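Anti-sigma-I factor RsgI3 (Clostridium thermocellum, PDB 6QE7) probably holds back the sigma factor SigI3 and, through the extracellular PA14 dyad that forms this chain, binds pectin and related plant cell-wall polysaccharides. Local coordinates at residues A[206-217]-A[237-248]. Residues are numbered along the deposited sequence; the frame is centred on the assembly and turned at random.
Sequences YTEEYTFHTVAN and GKEAENSGKIEL
Strands 208-216 and 240-248 pair antiparallel in the second PA14 domain, within the five-stranded sheet of its beta-sandwich. The other edge of 208-216 is taken by strand 268-274. Five hydrogen-bonded pairs run from Glu208-Leu248 to Ala216-Ala240. Tyr210 N to Ile246 O is 2.7 Å, while Ala240 N to Ala216 O is weak.

Beyond the last pair a side chain takes over. Asn217 OD1 accepts Glu239 N at 2.7 Å in a nearly straight bond (170°), and Asn217 ND2 binds Pro266 O. Val215 CG1, anti to the backbone N (chi1 -180°), meets Glu239 CB at 3.6 Å.

The face with Phe212 turns inward, onto the hairpin of strands 219-224 and 227-232. Ile246 CG2 reaches Phe212 CE1 at 3.8 Å. Leu248 CD1 lies at the edge of the same ring, in its plane, 4.0 Å from CE1. On this face too, a water sits within bonding distance of Thr214 OG1, Ala240 O and Asn242 OD1, though it may not serve all at once. Asn232 also binds Asn242 OD1.

The opposite face is mostly polar. Lys245 lays its CB 3.6 Å from Glu209 OE2, yet Lys245 NZ stays 5.3 Å from Glu209 OE1. Their attraction is therefore probably diffuse. With no salt bridge there, backbone bonds and the packing round Phe212 probably carry much of the contact.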
ATOM      1  N   TYR A 206       7.189 -11.922  -3.463  1.00 36.46           N
ATOM      2  CA  TYR A 206       7.143 -13.168  -2.658  1.00 33.58           C
ATOM      3  C   TYR A 206       7.147 -12.773  -1.206  1.00 34.68           C
ATOM      4  O   TYR A 206       7.679 -11.671  -0.871  1.00 32.12           O
ATOM      5  CB  TYR A 206       8.326 -14.081  -2.984  1.00 33.74           C
ATOM      6  CG  TYR A 206       8.447 -14.304  -4.468  1.00 32.85           C
ATOM      7  CD1 TYR A 206       7.546 -15.090  -5.165  1.00 35.48           C
ATOM      8  CD2 TYR A 206       9.458 -13.686  -5.184  1.00 33.75           C
ATOM      9  CE1 TYR A 206       7.633 -15.233  -6.550  1.00 34.21           C
ATOM     10  CE2 TYR A 206       9.545 -13.780  -6.557  1.00 32.37           C
ATOM     11  CZ  TYR A 206       8.633 -14.571  -7.247  1.00 31.91           C
ATOM     12  OH  TYR A 206       8.772 -14.684  -8.594  1.00 34.96           O
ATOM     13  N   THR A 207       6.567 -13.658  -0.421  1.00 29.18           N
ATOM     14  CA  THR A 207       6.640 -13.678   1.051  1.00 32.25           C
ATOM     15  C   THR A 207       7.866 -14.529   1.404  1.00 35.11           C
ATOM     16  O   THR A 207       7.815 -15.709   1.126  1.00 33.59           O
ATOM     17  CB  THR A 207       5.302 -14.166   1.639  1.00 30.05           C
ATOM     18  OG1 THR A 207       4.361 -13.176   1.289  1.00 37.42           O
ATOM     19  CG2 THR A 207       5.244 -14.272   3.145  1.00 35.49           C
ATOM     20  N   GLU A 208       8.934 -13.947   1.969  1.00 33.32           N
ATOM     21  CA  GLU A 208      10.169 -14.657   2.401  1.00 37.20           C
ATOM     22  C   GLU A 208      11.300 -13.667   2.733  1.00 38.52           C
ATOM     23  O   GLU A 208      11.067 -12.405   2.763  1.00 34.90           O
ATOM     24  CB  GLU A 208      10.711 -15.575   1.304  1.00 33.61           C
ATOM     25  CG  GLU A 208      10.880 -14.930  -0.042  1.00 39.69           C
ATOM     26  CD  GLU A 208      11.057 -15.990  -1.147  1.00 38.81           C
ATOM     27  OE1 GLU A 208      10.478 -17.071  -1.003  1.00 42.61           O
ATOM     28  OE2 GLU A 208      11.672 -15.684  -2.189  1.00 37.54           O
ATOM     29  N   GLU A 209      12.487 -14.203   2.973  1.00 35.33           N
ATOM     30  CA  GLU A 209      13.598 -13.357   3.432  1.00 37.74           C
ATOM     31  C   GLU A 209      14.183 -12.741   2.170  1.00 34.74           C
ATOM     32  O   GLU A 209      14.567 -13.481   1.270  1.00 36.20           O
ATOM     33  CB  GLU A 209      14.603 -14.109   4.307  1.00 33.98           C
ATOM     34  CG  GLU A 209      15.691 -13.184   4.817  1.00 33.06           C
ATOM     35  CD  GLU A 209      16.672 -13.795   5.812  1.00 41.07           C
ATOM     36  OE1 GLU A 209      17.380 -14.811   5.519  1.00 44.44           O
ATOM     37  OE2 GLU A 209      16.766 -13.203   6.889  1.00 56.15           O
ATOM     38  N   TYR A 210      14.157 -11.413   2.080  1.00 30.17           N
ATOM     39  CA  TYR A 210      14.803 -10.744   0.942  1.00 29.57           C
ATOM     40  C   TYR A 210      16.211 -10.381   1.357  1.00 29.74           C
ATOM     41  O   TYR A 210      16.486 -10.141   2.587  1.00 36.76           O
ATOM     42  CB  TYR A 210      13.963  -9.543   0.472  1.00 31.85           C
ATOM     43  CG  TYR A 210      12.924  -9.907  -0.546  1.00 30.89           C
ATOM     44  CD1 TYR A 210      11.778 -10.629  -0.205  1.00 33.39           C
ATOM     45  CD2 TYR A 210      13.114  -9.601  -1.863  1.00 33.33           C
ATOM     46  CE1 TYR A 210      10.873 -11.050  -1.167  1.00 32.80           C
ATOM     47  CE2 TYR A 210      12.194  -9.965  -2.820  1.00 33.61           C
ATOM     48  CZ  TYR A 210      11.073 -10.703  -2.481  1.00 34.83           C
ATOM     49  OH  TYR A 210      10.181 -11.048  -3.472  1.00 30.86           O
ATOM     50  N   THR A 211      17.027 -10.168   0.349  1.00 31.63           N
ATOM     51  CA  THR A 211      18.377  -9.589   0.478  1.00 37.04           C
ATOM     52  C   THR A 211      18.427  -8.396  -0.449  1.00 35.89           C
ATOM     53  O   THR A 211      18.121  -8.555  -1.649  1.00 33.35           O
ATOM     54  CB  THR A 211      19.497 -10.568   0.119  1.00 38.24           C
ATOM     55  OG1 THR A 211      19.347 -11.719   0.928  1.00 34.39           O
ATOM     56  CG2 THR A 211      20.889 -10.014   0.361  1.00 34.51           C
ATOM     57  N   PHE A 212      18.734  -7.239   0.104  1.00 31.39           N
ATOM     58  CA  PHE A 212      18.996  -6.035  -0.723  1.00 31.78           C
ATOM     59  C   PHE A 212      20.503  -5.938  -0.850  1.00 34.75           C
ATOM     60  O   PHE A 212      21.222  -6.345   0.067  1.00 34.44           O
ATOM     61  CB  PHE A 212      18.332  -4.777  -0.160  1.00 33.25           C
ATOM     62  CG  PHE A 212      16.832  -4.870  -0.223  1.00 33.21           C
ATOM     63  CD1 PHE A 212      16.143  -5.587   0.741  1.00 31.99           C
ATOM     64  CD2 PHE A 212      16.128  -4.326  -1.276  1.00 32.74           C
ATOM     65  CE1 PHE A 212      14.771  -5.780   0.635  1.00 33.18           C
ATOM     66  CE2 PHE A 212      14.759  -4.483  -1.352  1.00 39.31           C
ATOM     67  CZ  PHE A 212      14.083  -5.216  -0.396  1.00 34.44           C
ATOM     68  N   HIS A 213      20.936  -5.491  -2.014  1.00 36.77           N
ATOM     69  CA  HIS A 213      22.350  -5.416  -2.428  1.00 35.47           C
ATOM     70  C   HIS A 213      22.568  -4.001  -2.936  1.00 38.25           C
ATOM     71  O   HIS A 213      21.655  -3.497  -3.622  1.00 33.81           O
ATOM     72  CB  HIS A 213      22.656  -6.406  -3.523  1.00 31.86           C
ATOM     73  CG  HIS A 213      22.198  -7.794  -3.303  1.00 38.04           C
ATOM     74  ND1 HIS A 213      23.058  -8.795  -2.898  1.00 42.60           N
ATOM     75  CD2 HIS A 213      20.985  -8.379  -3.534  1.00 37.40           C
ATOM     76  CE1 HIS A 213      22.393  -9.939  -2.850  1.00 40.68           C
ATOM     77  NE2 HIS A 213      21.115  -9.703  -3.274  1.00 33.98           N
ATOM     78  N   THR A 214      23.642  -3.343  -2.479  1.00 40.89           N
ATOM     79  CA  THR A 214      24.122  -2.080  -3.092  1.00 35.26           C
ATOM     80  C   THR A 214      25.478  -2.351  -3.731  1.00 35.74           C
ATOM     81  O   THR A 214      26.314  -3.106  -3.197  1.00 33.73           O
ATOM     82  CB  THR A 214      24.131  -0.890  -2.139  1.00 36.12           C
ATOM     83  OG1 THR A 214      25.009  -1.304  -1.115  1.00 38.21           O
ATOM     84  CG2 THR A 214      22.768  -0.510  -1.599  1.00 39.71           C
ATOM     85  N   VAL A 215      25.604  -1.780  -4.897  1.00 36.29           N
ATOM     86  CA  VAL A 215      26.852  -1.590  -5.666  1.00 39.02           C
ATOM     87  C   VAL A 215      27.030  -0.078  -5.770  1.00 35.02           C
ATOM     88  O   VAL A 215      26.159   0.601  -6.360  1.00 39.22           O
ATOM     89  CB  VAL A 215      26.852  -2.264  -7.053  1.00 38.20           C
ATOM     90  CG1 VAL A 215      28.197  -2.030  -7.796  1.00 47.88           C
ATOM     91  CG2 VAL A 215      26.611  -3.722  -6.933  1.00 32.85           C
ATOM     92  N   ALA A 216      28.134   0.439  -5.217  1.00 38.29           N
ATOM     93  CA  ALA A 216      28.280   1.887  -5.037  1.00 36.71           C
ATOM     94  C   ALA A 216      29.735   2.360  -5.081  1.00 33.55           C
ATOM     95  O   ALA A 216      30.542   1.772  -4.374  1.00 33.99           O
ATOM     96  CB  ALA A 216      27.678   2.159  -3.697  1.00 40.97           C
ATOM     97  N   ASN A 217      29.979   3.518  -5.680  1.00 35.42           N
ATOM     98  CA  ASN A 217      31.321   4.182  -5.714  1.00 40.82           C
ATOM     99  C   ASN A 217      31.561   5.073  -4.468  1.00 41.57           C
ATOM    100  O   ASN A 217      32.658   5.626  -4.325  1.00 45.79           O
ATOM    101  CB  ASN A 217      31.496   4.965  -7.009  1.00 39.93           C
ATOM    102  CG  ASN A 217      31.811   4.086  -8.204  1.00 49.17           C
ATOM    103  OD1 ASN A 217      31.818   2.859  -8.101  1.00 48.67           O
ATOM    104  ND2 ASN A 217      32.067   4.703  -9.347  1.00 39.88           N
ATOM    105  N   GLY A 237      35.636   2.487  -1.890  1.00 65.64           N
ATOM    106  CA  GLY A 237      35.967   1.480  -2.915  1.00 59.75           C
ATOM    107  C   GLY A 237      35.082   1.686  -4.125  1.00 61.37           C
ATOM    108  O   GLY A 237      33.911   2.128  -3.945  1.00 63.74           O
ATOM    109  N   LYS A 238      35.618   1.440  -5.315  1.00 53.35           N
ATOM    110  CA  LYS A 238      34.872   1.492  -6.591  1.00 55.12           C
ATOM    111  C   LYS A 238      33.896   0.306  -6.567  1.00 57.49           C
ATOM    112  O   LYS A 238      34.276  -0.771  -6.095  1.00 50.14           O
ATOM    113  CB  LYS A 238      35.801   1.437  -7.808  1.00 58.37           C
ATOM    114  CG  LYS A 238      35.107   1.081  -9.124  1.00 55.37           C
ATOM    115  CD  LYS A 238      35.897   1.323 -10.409  1.00 62.04           C
ATOM    116  CE  LYS A 238      35.006   1.234 -11.637  1.00 66.62           C
ATOM    117  NZ  LYS A 238      35.369   2.205 -12.693  1.00 70.45           N
ATOM    118  N   GLU A 239      32.655   0.507  -6.992  1.00 53.71           N
ATOM    119  CA  GLU A 239      31.625  -0.574  -7.006  1.00 56.91           C
ATOM    120  C   GLU A 239      31.807  -1.491  -5.792  1.00 44.23           C
ATOM    121  O   GLU A 239      31.854  -2.711  -6.002  1.00 50.37           O
ATOM    122  CB  GLU A 239      31.696  -1.332  -8.338  1.00 53.91           C
ATOM    123  CG  GLU A 239      31.393  -0.391  -9.499  1.00 60.75           C
ATOM    124  CD  GLU A 239      31.490  -0.989 -10.878  1.00 59.10           C
ATOM    125  OE1 GLU A 239      31.189  -2.191 -11.010  1.00 70.61           O
ATOM    126  OE2 GLU A 239      31.873  -0.252 -11.796  1.00 54.58           O
ATOM    127  N   ALA A 240      31.931  -0.937  -4.585  1.00 42.47           N
ATOM    128  CA  ALA A 240      31.892  -1.722  -3.326  1.00 46.47           C
ATOM    129  C   ALA A 240      30.465  -2.305  -3.189  1.00 46.31           C
ATOM    130  O   ALA A 240      29.470  -1.565  -3.535  1.00 40.03           O
ATOM    131  CB  ALA A 240      32.226  -0.872  -2.110  1.00 41.55           C
ATOM    132  N   GLU A 241      30.392  -3.557  -2.714  1.00 45.87           N
ATOM    133  CA  GLU A 241      29.152  -4.379  -2.554  1.00 47.82           C
ATOM    134  C   GLU A 241      28.822  -4.498  -1.077  1.00 45.94           C
ATOM    135  O   GLU A 241      29.725  -4.774  -0.294  1.00 39.49           O
ATOM    136  CB  GLU A 241      29.358  -5.726  -3.220  1.00 48.24           C
ATOM    137  CG  GLU A 241      29.472  -5.530  -4.729  1.00 53.76           C
ATOM    138  CD  GLU A 241      30.253  -6.603  -5.460  1.00 70.56           C
ATOM    139  OE1 GLU A 241      30.022  -7.769  -5.114  1.00 64.73           O
ATOM    140  OE2 GLU A 241      31.101  -6.273  -6.364  1.00 72.48           O
ATOM    141  N   ASN A 242      27.572  -4.193  -0.746  1.00 43.54           N
ATOM    142  CA  ASN A 242      26.979  -4.413   0.583  1.00 41.73           C
ATOM    143  C   ASN A 242      25.701  -5.200   0.369  1.00 44.61           C
ATOM    144  O   ASN A 242      25.161  -5.088  -0.726  1.00 35.89           O
ATOM    145  CB  ASN A 242      26.745  -3.086   1.305  1.00 36.08           C
ATOM    146  CG  ASN A 242      28.083  -2.452   1.604  1.00 48.21           C
ATOM    147  OD1 ASN A 242      28.647  -1.795   0.728  1.00 46.79           O
ATOM    148  ND2 ASN A 242      28.668  -2.846   2.730  1.00 40.82           N
ATOM    149  N   SER A 243      25.295  -5.945   1.391  1.00 38.92           N
ATOM    150  CA  SER A 243      24.008  -6.672   1.435  1.00 39.38           C
ATOM    151  C   SER A 243      23.471  -6.670   2.855  1.00 38.32           C
ATOM    152  O   SER A 243      24.236  -6.460   3.865  1.00 32.67           O
ATOM    153  CB  SER A 243      24.084  -8.031   0.818  1.00 37.54           C
ATOM    154  OG  SER A 243      24.635  -8.993   1.694  1.00 43.28           O
ATOM    155  N   GLY A 244      22.160  -6.807   2.930  1.00 41.91           N
ATOM    156  CA  GLY A 244      21.471  -6.950   4.216  1.00 35.99           C
ATOM    157  C   GLY A 244      20.139  -7.611   3.977  1.00 36.66           C
ATOM    158  O   GLY A 244      19.687  -7.592   2.827  1.00 38.16           O
ATOM    159  N   LYS A 245      19.573  -8.232   5.001  1.00 37.94           N
ATOM    160  CA  LYS A 245      18.422  -9.146   4.857  1.00 35.14           C
ATOM    161  C   LYS A 245      17.228  -8.581   5.570  1.00 36.59           C
ATOM    162  O   LYS A 245      17.433  -7.908   6.590  1.00 36.77           O
ATOM    163  CB  LYS A 245      18.766 -10.494   5.492  1.00 43.82           C
ATOM    164  CG  LYS A 245      19.779 -11.302   4.702  1.00 47.21           C
ATOM    165  CD  LYS A 245      20.363 -12.430   5.512  1.00 62.11           C
ATOM    166  CE  LYS A 245      20.869 -13.583   4.674  1.00 72.25           C
ATOM    167  NZ  LYS A 245      22.235 -13.341   4.146  1.00 86.57           N
ATOM    168  N   ILE A 246      16.022  -8.867   5.082  1.00 34.10           N
ATOM    169  CA  ILE A 246      14.788  -8.581   5.860  1.00 35.46           C
ATOM    170  C   ILE A 246      13.692  -9.536   5.366  1.00 36.83           C
ATOM    171  O   ILE A 246      13.658  -9.783   4.185  1.00 30.41           O
ATOM    172  CB  ILE A 246      14.375  -7.113   5.737  1.00 34.15           C
ATOM    173  CG1 ILE A 246      13.147  -6.796   6.612  1.00 33.21           C
ATOM    174  CG2 ILE A 246      14.160  -6.748   4.280  1.00 37.73           C
ATOM    175  CD1 ILE A 246      12.986  -5.338   6.964  1.00 34.45           C
ATOM    176  N   GLU A 247      12.850 -10.028   6.266  1.00 39.15           N
ATOM    177  CA  GLU A 247      11.627 -10.824   5.959  1.00 34.87           C
ATOM    178  C   GLU A 247      10.525  -9.860   5.533  1.00 32.76           C
ATOM    179  O   GLU A 247      10.262  -8.919   6.270  1.00 34.27           O
ATOM    180  CB  GLU A 247      11.221 -11.664   7.179  1.00 41.99           C
ATOM    181  CG  GLU A 247      11.748 -13.084   7.089  1.00 47.86           C
ATOM    182  CD  GLU A 247      11.933 -13.855   8.369  1.00 53.31           C
ATOM    183  OE1 GLU A 247      11.282 -13.521   9.351  1.00 59.10           O
ATOM    184  OE2 GLU A 247      12.700 -14.839   8.355  1.00 62.14           O
ATOM    185  N   LEU A 248       9.947 -10.047   4.361  1.00 31.51           N
ATOM    186  CA  LEU A 248       8.846  -9.198   3.878  1.00 33.58           C
ATOM    187  C   LEU A 248       7.713 -10.081   3.379  1.00 34.75           C
ATOM    188  O   LEU A 248       7.928 -11.225   2.965  1.00 29.83           O
ATOM    189  CB  LEU A 248       9.332  -8.287   2.768  1.00 33.70           C
ATOM    190  CG  LEU A 248      10.521  -7.412   3.136  1.00 31.55           C
ATOM    191  CD1 LEU A 248      11.126  -6.796   1.892  1.00 35.10           C
ATOM    192  CD2 LEU A 248      10.145  -6.325   4.160  1.00 32.14           C
TER
HETATM  193  O   HOH W   1      25.882  -8.064  -2.306  1.00 43.88           O
HETATM  194  O   HOH W   2      27.598  -0.671  -1.687  1.00 38.62           O